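Local structure of acetyl-CoA hydrolase/transferase family protein (Porphyromonas gingivalis, 2NVV) at residues 236-241 with 428-433; 226-231 with 263-268. The protein binds zinc and probably hydrolyses acetyl-CoA or transfers its coenzyme A to a carboxylate acceptor. All blocks are in the same frame, centred on the assembly; numbering follows the deposited sequence.

Contact 1 of 2, residues 236-241 with 428-433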
loop_
_atom_site.group_PDB
_atom_site.type_symbol
_atom_site.label_atom_id
_atom_site.label_comp_id
_atom_site.label_asym_id
_atom_site.label_seq_id
_atom_site.Cartn_x
_atom_site.Cartn_y
_atom_site.Cartn_z
ATOM N N ALA A 236 18.817 -12.578 9.868
ATOM C CA ALA A 236 18.790 -14.041 9.841
ATOM C C ALA A 236 18.400 -14.667 11.186
ATOM O O ALA A 236 17.599 -15.608 11.227
ATOM C CB ALA A 236 20.137 -14.564 9.401
ATOM N N ALA A 237 18.962 -14.158 12.280
ATOM C CA ALA A 237 18.636 -14.691 13.601
ATOM C C ALA A 237 17.178 -14.408 13.995
ATOM O O ALA A 237 16.535 -15.208 14.674
ATOM C CB ALA A 237 19.574 -14.106 14.637
ATOM N N PHE A 238 16.662 -13.260 13.581
ATOM C CA PHE A 238 15.293 -12.891 13.888
ATOM C C PHE A 238 14.353 -13.879 13.207
ATOM O O PHE A 238 13.433 -14.424 13.822
ATOM C CB PHE A 238 15.019 -11.475 13.377
ATOM C CG PHE A 238 13.557 -11.107 13.338
ATOM C CD1 PHE A 238 12.822 -10.990 14.509
ATOM C CD2 PHE A 238 12.919 -10.876 12.121
ATOM C CE1 PHE A 238 11.479 -10.649 14.478
ATOM C CE2 PHE A 238 11.572 -10.536 12.081
ATOM C CZ PHE A 238 10.850 -10.420 13.267
ATOM N N LEU A 239 14.607 -14.117 11.929
ATOM C CA LEU A 239 13.795 -15.029 11.152
ATOM C C LEU A 239 13.753 -16.448 11.725
ATOM O O LEU A 239 12.662 -17.012 11.865
ATOM C CB LEU A 239 14.271 -15.023 9.694
ATOM C CG LEU A 239 13.462 -14.139 8.720
ATOM C CD1 LEU A 239 12.794 -12.989 9.433
ATOM C CD2 LEU A 239 14.368 -13.636 7.612
ATOM N N VAL A 240 14.902 -17.031 12.075
ATOM C CA VAL A 240 14.861 -18.386 12.634
ATOM C C VAL A 240 14.086 -18.323 13.955
ATOM O O VAL A 240 13.337 -19.228 14.308
ATOM C CB VAL A 240 16.283 -18.980 12.920
ATOM C CG1 VAL A 240 17.213 -18.698 11.766
ATOM C CG2 VAL A 240 16.849 -18.429 14.202
ATOM N N SER A 241 14.257 -17.221 14.666
ATOM C CA SER A 241 13.614 -17.034 15.945
ATOM C C SER A 241 12.106 -16.970 15.817
ATOM O O SER A 241 11.370 -17.426 16.703
ATOM C CB SER A 241 14.148 -15.762 16.579
ATOM O OG SER A 241 13.389 -15.423 17.713
ATOM N N VAL A 428 16.842 -5.600 16.817
ATOM C CA VAL A 428 15.627 -5.564 16.013
ATOM C C VAL A 428 14.423 -5.033 16.791
ATOM O O VAL A 428 14.268 -5.306 17.986
ATOM C CB VAL A 428 15.283 -6.973 15.461
ATOM C CG1 VAL A 428 16.556 -7.720 15.121
ATOM C CG2 VAL A 428 14.459 -7.743 16.452
ATOM N N ALA A 429 13.573 -4.276 16.107
ATOM C CA ALA A 429 12.379 -3.715 16.727
ATOM C C ALA A 429 11.136 -4.255 16.046
ATOM O O ALA A 429 10.788 -3.831 14.955
ATOM C CB ALA A 429 12.401 -2.187 16.641
ATOM N N ASP A 430 10.479 -5.209 16.691
ATOM C CA ASP A 430 9.262 -5.790 16.150
ATOM C C ASP A 430 8.150 -4.816 16.511
ATOM O O ASP A 430 7.814 -4.641 17.683
ATOM C CB ASP A 430 8.991 -7.149 16.783
ATOM C CG ASP A 430 8.026 -7.979 15.974
ATOM O OD1 ASP A 430 7.104 -7.392 15.367
ATOM O OD2 ASP A 430 8.182 -9.217 15.954
ATOM N N LEU A 431 7.580 -4.190 15.492
ATOM C CA LEU A 431 6.546 -3.186 15.682
ATOM C C LEU A 431 5.118 -3.704 15.788
ATOM O O LEU A 431 4.211 -2.956 16.153
ATOM C CB LEU A 431 6.634 -2.172 14.539
ATOM C CG LEU A 431 7.699 -1.065 14.580
ATOM C CD1 LEU A 431 8.944 -1.525 15.289
ATOM C CD2 LEU A 431 7.997 -0.611 13.173
ATOM N N ARG A 432 4.919 -4.980 15.483
ATOM C CA ARG A 432 3.576 -5.563 15.517
ATOM C C ARG A 432 2.890 -5.546 16.873
ATOM O O ARG A 432 3.488 -5.853 17.896
ATOM C CB ARG A 432 3.610 -6.993 14.967
ATOM C CG ARG A 432 3.847 -7.060 13.461
ATOM C CD ARG A 432 4.175 -8.462 13.015
ATOM N NE ARG A 432 5.415 -8.933 13.624
ATOM C CZ ARG A 432 5.951 -10.129 13.407
ATOM N NH1 ARG A 432 7.077 -10.455 14.011
ATOM N NH2 ARG A 432 5.367 -10.995 12.590
ATOM N N GLY A 433 1.621 -5.160 16.864
ATOM C CA GLY A 433 0.846 -5.121 18.088
ATOM C C GLY A 433 1.153 -3.968 19.007
ATOM O O GLY A 433 0.737 -3.977 20.164
#

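Contact 2 of 2, residues 226-231 with 263-268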
loop_
_atom_site.group_PDB
_atom_site.type_symbol
_atom_site.label_atom_id
_atom_site.label_comp_id
_atom_site.label_asym_id
_atom_site.label_seq_id
_atom_site.Cartn_x
_atom_site.Cartn_y
_atom_site.Cartn_z
ATOM N N PRO A 226 31.578 -4.017 9.245
ATOM C CA PRO A 226 31.032 -4.566 10.488
ATOM C C PRO A 226 29.587 -4.224 10.754
ATOM O O PRO A 226 28.842 -5.059 11.279
ATOM C CB PRO A 226 31.984 -4.035 11.560
ATOM C CG PRO A 226 32.610 -2.836 10.935
ATOM C CD PRO A 226 32.822 -3.277 9.510
ATOM N N VAL A 227 29.178 -3.009 10.392
ATOM C CA VAL A 227 27.787 -2.604 10.608
ATOM C C VAL A 227 26.831 -3.461 9.784
ATOM O O VAL A 227 25.799 -3.890 10.293
ATOM C CB VAL A 227 27.550 -1.112 10.265
ATOM C CG1 VAL A 227 26.053 -0.830 10.191
ATOM C CG2 VAL A 227 28.195 -0.212 11.337
ATOM N N THR A 228 27.178 -3.727 8.524
ATOM C CA THR A 228 26.316 -4.548 7.675
ATOM C C THR A 228 26.393 -6.020 8.068
ATOM O O THR A 228 25.432 -6.764 7.885
ATOM C CB THR A 228 26.654 -4.385 6.160
ATOM O OG1 THR A 228 27.894 -5.040 5.853
ATOM C CG2 THR A 228 26.758 -2.915 5.800
ATOM N N GLN A 229 27.532 -6.440 8.610
ATOM C CA GLN A 229 27.690 -7.820 9.059
ATOM C C GLN A 229 26.698 -8.015 10.194
ATOM O O GLN A 229 25.991 -9.020 10.255
ATOM C CB GLN A 229 29.094 -8.066 9.599
ATOM C CG GLN A 229 30.200 -8.087 8.569
ATOM C CD GLN A 229 30.059 -9.235 7.590
ATOM O OE1 GLN A 229 29.315 -9.143 6.609
ATOM N NE2 GLN A 229 30.765 -10.335 7.858
ATOM N N ALA A 230 26.665 -7.031 11.090
ATOM C CA ALA A 230 25.772 -7.038 12.237
ATOM C C ALA A 230 24.318 -7.076 11.768
ATOM O O ALA A 230 23.552 -7.953 12.165
ATOM C CB ALA A 230 26.023 -5.796 13.091
ATOM N N ILE A 231 23.947 -6.125 10.916
ATOM C CA ILE A 231 22.597 -6.054 10.394
ATOM C C ILE A 231 22.168 -7.377 9.769
ATOM O O ILE A 231 21.106 -7.907 10.092
ATOM C CB ILE A 231 22.468 -4.919 9.341
ATOM C CG1 ILE A 231 22.545 -3.559 10.037
ATOM C CG2 ILE A 231 21.155 -5.074 8.554
ATOM C CD1 ILE A 231 22.557 -2.380 9.116
ATOM N N ALA A 263 21.890 -6.048 1.869
ATOM C CA ALA A 263 21.232 -7.177 1.220
ATOM C C ALA A 263 22.199 -8.347 1.094
ATOM O O ALA A 263 21.848 -9.483 1.409
ATOM C CB ALA A 263 20.741 -6.770 -0.160
ATOM N N ASN A 264 23.412 -8.065 0.623
ATOM C CA ASN A 264 24.433 -9.096 0.460
ATOM C C ASN A 264 24.762 -9.746 1.792
ATOM O O ASN A 264 24.965 -10.955 1.868
ATOM C CB ASN A 264 25.707 -8.494 -0.122
ATOM C CG ASN A 264 25.550 -8.095 -1.560
ATOM O OD1 ASN A 264 26.347 -7.323 -2.089
ATOM N ND2 ASN A 264 24.527 -8.622 -2.209
ATOM N N ALA A 265 24.813 -8.933 2.836
ATOM C CA ALA A 265 25.112 -9.428 4.171
ATOM C C ALA A 265 23.958 -10.293 4.669
ATOM O O ALA A 265 24.177 -11.352 5.269
ATOM C CB ALA A 265 25.349 -8.256 5.124
ATOM N N VAL A 266 22.730 -9.841 4.415
ATOM C CA VAL A 266 21.546 -10.577 4.829
ATOM C C VAL A 266 21.545 -11.947 4.159
ATOM O O VAL A 266 21.416 -12.974 4.832
ATOM C CB VAL A 266 20.255 -9.798 4.477
ATOM C CG1 VAL A 266 19.031 -10.645 4.759
ATOM C CG2 VAL A 266 20.186 -8.536 5.306
ATOM N N LEU A 267 21.715 -11.962 2.840
ATOM C CA LEU A 267 21.752 -13.217 2.095
ATOM C C LEU A 267 22.844 -14.144 2.616
ATOM O O LEU A 267 22.628 -15.343 2.769
ATOM C CB LEU A 267 21.970 -12.938 0.606
ATOM C CG LEU A 267 20.768 -12.307 -0.107
ATOM C CD1 LEU A 267 21.180 -11.782 -1.467
ATOM C CD2 LEU A 267 19.661 -13.331 -0.232
ATOM N N GLY A 268 24.018 -13.582 2.886
ATOM C CA GLY A 268 25.118 -14.380 3.402
ATOM C C GLY A 268 24.774 -14.969 4.756
ATOM O O GLY A 268 25.002 -16.151 5.004
#

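Contact 1 of 2, residues 236-241 with 428-433
Phe238 reaches from its helix to Val428, Asp430 and Arg432, three residues placed alternately along the end of a strand and the turn after it. The apolar part is a single pair. Ring atom CD1 of Phe238 lies 4.1 Å from CG2 of Val428. CG of Phe238 is anti to the backbone N (chi1 166°), which extends the ring toward the strand.

The polar part is made at the rim of the same ring. Phe238 CE1 comes to 3.9 Å from Asp430 OD2, which sits in the ring plane. The ring and the carboxylate are nearly perpendicular, 79° apart. A ring edge carries partial positive charge, so this approach is probably mildly favourable. Phe238 CZ is 3.8 Å from Arg432 NH1, which is also near the ring plane.

Asp430 and Arg432 are locked together within their own segment. The arginine grips the carboxylate side-on with two nitrogens. Arg432 NE bonds to the syn lone pair of Asp430 OD1 at 2.9 Å. Arg432 NH1 makes a salt bridge to Asp430 OD2 at 2.6 Å. The bend at chi3 (-63°) turns the guanidinium back to the Asp430 carboxylate. Asp430 OD1 also accepts from the backbone N of Arg432 at 3.3 Å, which makes an Asx turn at the end of the strand. These bonds fix the polar pair that the ring edge meets. NH1 has a second salt bridge, to Glu242 on the same helix as Phe238. This links turn and helix.

Strand 427-430 is an outermost strand of a mixed sheet within this chain and runs antiparallel to 421-424. Phe238 of helix 226-245 also rests on Val421 of that neighbour. Helix 436-446 packs on Ala429 and Leu431, and Phe116 of the second subunit makes a cation-pi contact with Arg432.

Contact 2 of 2, residues 226-231 with 263-268
The flat groups here are the peptide carbonyl of Thr228 and the side-chain amide of Gln229, and both meet the methyl of Ala265. The methyl lies well off the plane of the carbonyl group, mostly over one face. CB of Ala265 is 3.1 Å from Thr228 O and 3.8 Å from Thr228 C. As modelled, the oxygen of the Gln229 amide is nearer the methyl than its nitrogen is. Gln229 OE1 is 4.3 Å from Ala265 CB, at the outer margin of the contact.

Ala265 carries the contact from its side. Its methyl points at the other helix, and the side chain is short enough for the backbones to come close. The CA atoms of Gln229 and Ala265 are 5.8 Å apart. CB of Gln229 points away from the partner helix. With CG anti to the carbonyl carbon (chi1 -71°), the turn at chi2 (-64°) brings the amide end back toward Ala265.

Thr228 adds its hydroxyl beside the methyl, with OG1 4.2 Å from Ala265 CB. At chi1 73°, OG1 stands between the backbone N and the carbonyl carbon. There it hydrogen-bonds the carbonyl O of Asp225, just before the helix. Its polar need is therefore met within its own part of the chain.

The contact joins the start of helix 226-245 to helix 261-272. Helix 261-272 starts within the predicted CoA-binding run Gly258 to Val262, and Thr228 lies near Val262. Gly258, Gly260 and Ala263 match a Rossmann-type GxGxxA pattern, consistent with the predicted CoA binding here. Helix 288-295 packs against Asn264 and Leu267 of helix 261-272. Val227 of helix 226-245 touches Pro394 and Glu425 in loops.

From the N terminus the chain first builds the parallel sheet that ends with strand 206-212, then enters helix 226-245. Its first turns supply 226-231 for contact 2, and its second half supplies 236-241 for contact 1. Contact 2 closes the shorter loop: 31 residues, including strand 255-257, lead to helix 261-272. Contact 1 closes a far longer one, in which 186 residues pass before strand 427-430. The segments alternate along the chain, so the two loops cross and neither nests in the other. The centres are 16 Å apart. One helix is thereby tied to the helix that begins within the predicted CoA-binding residues and to an outermost strand of the mixed sheet.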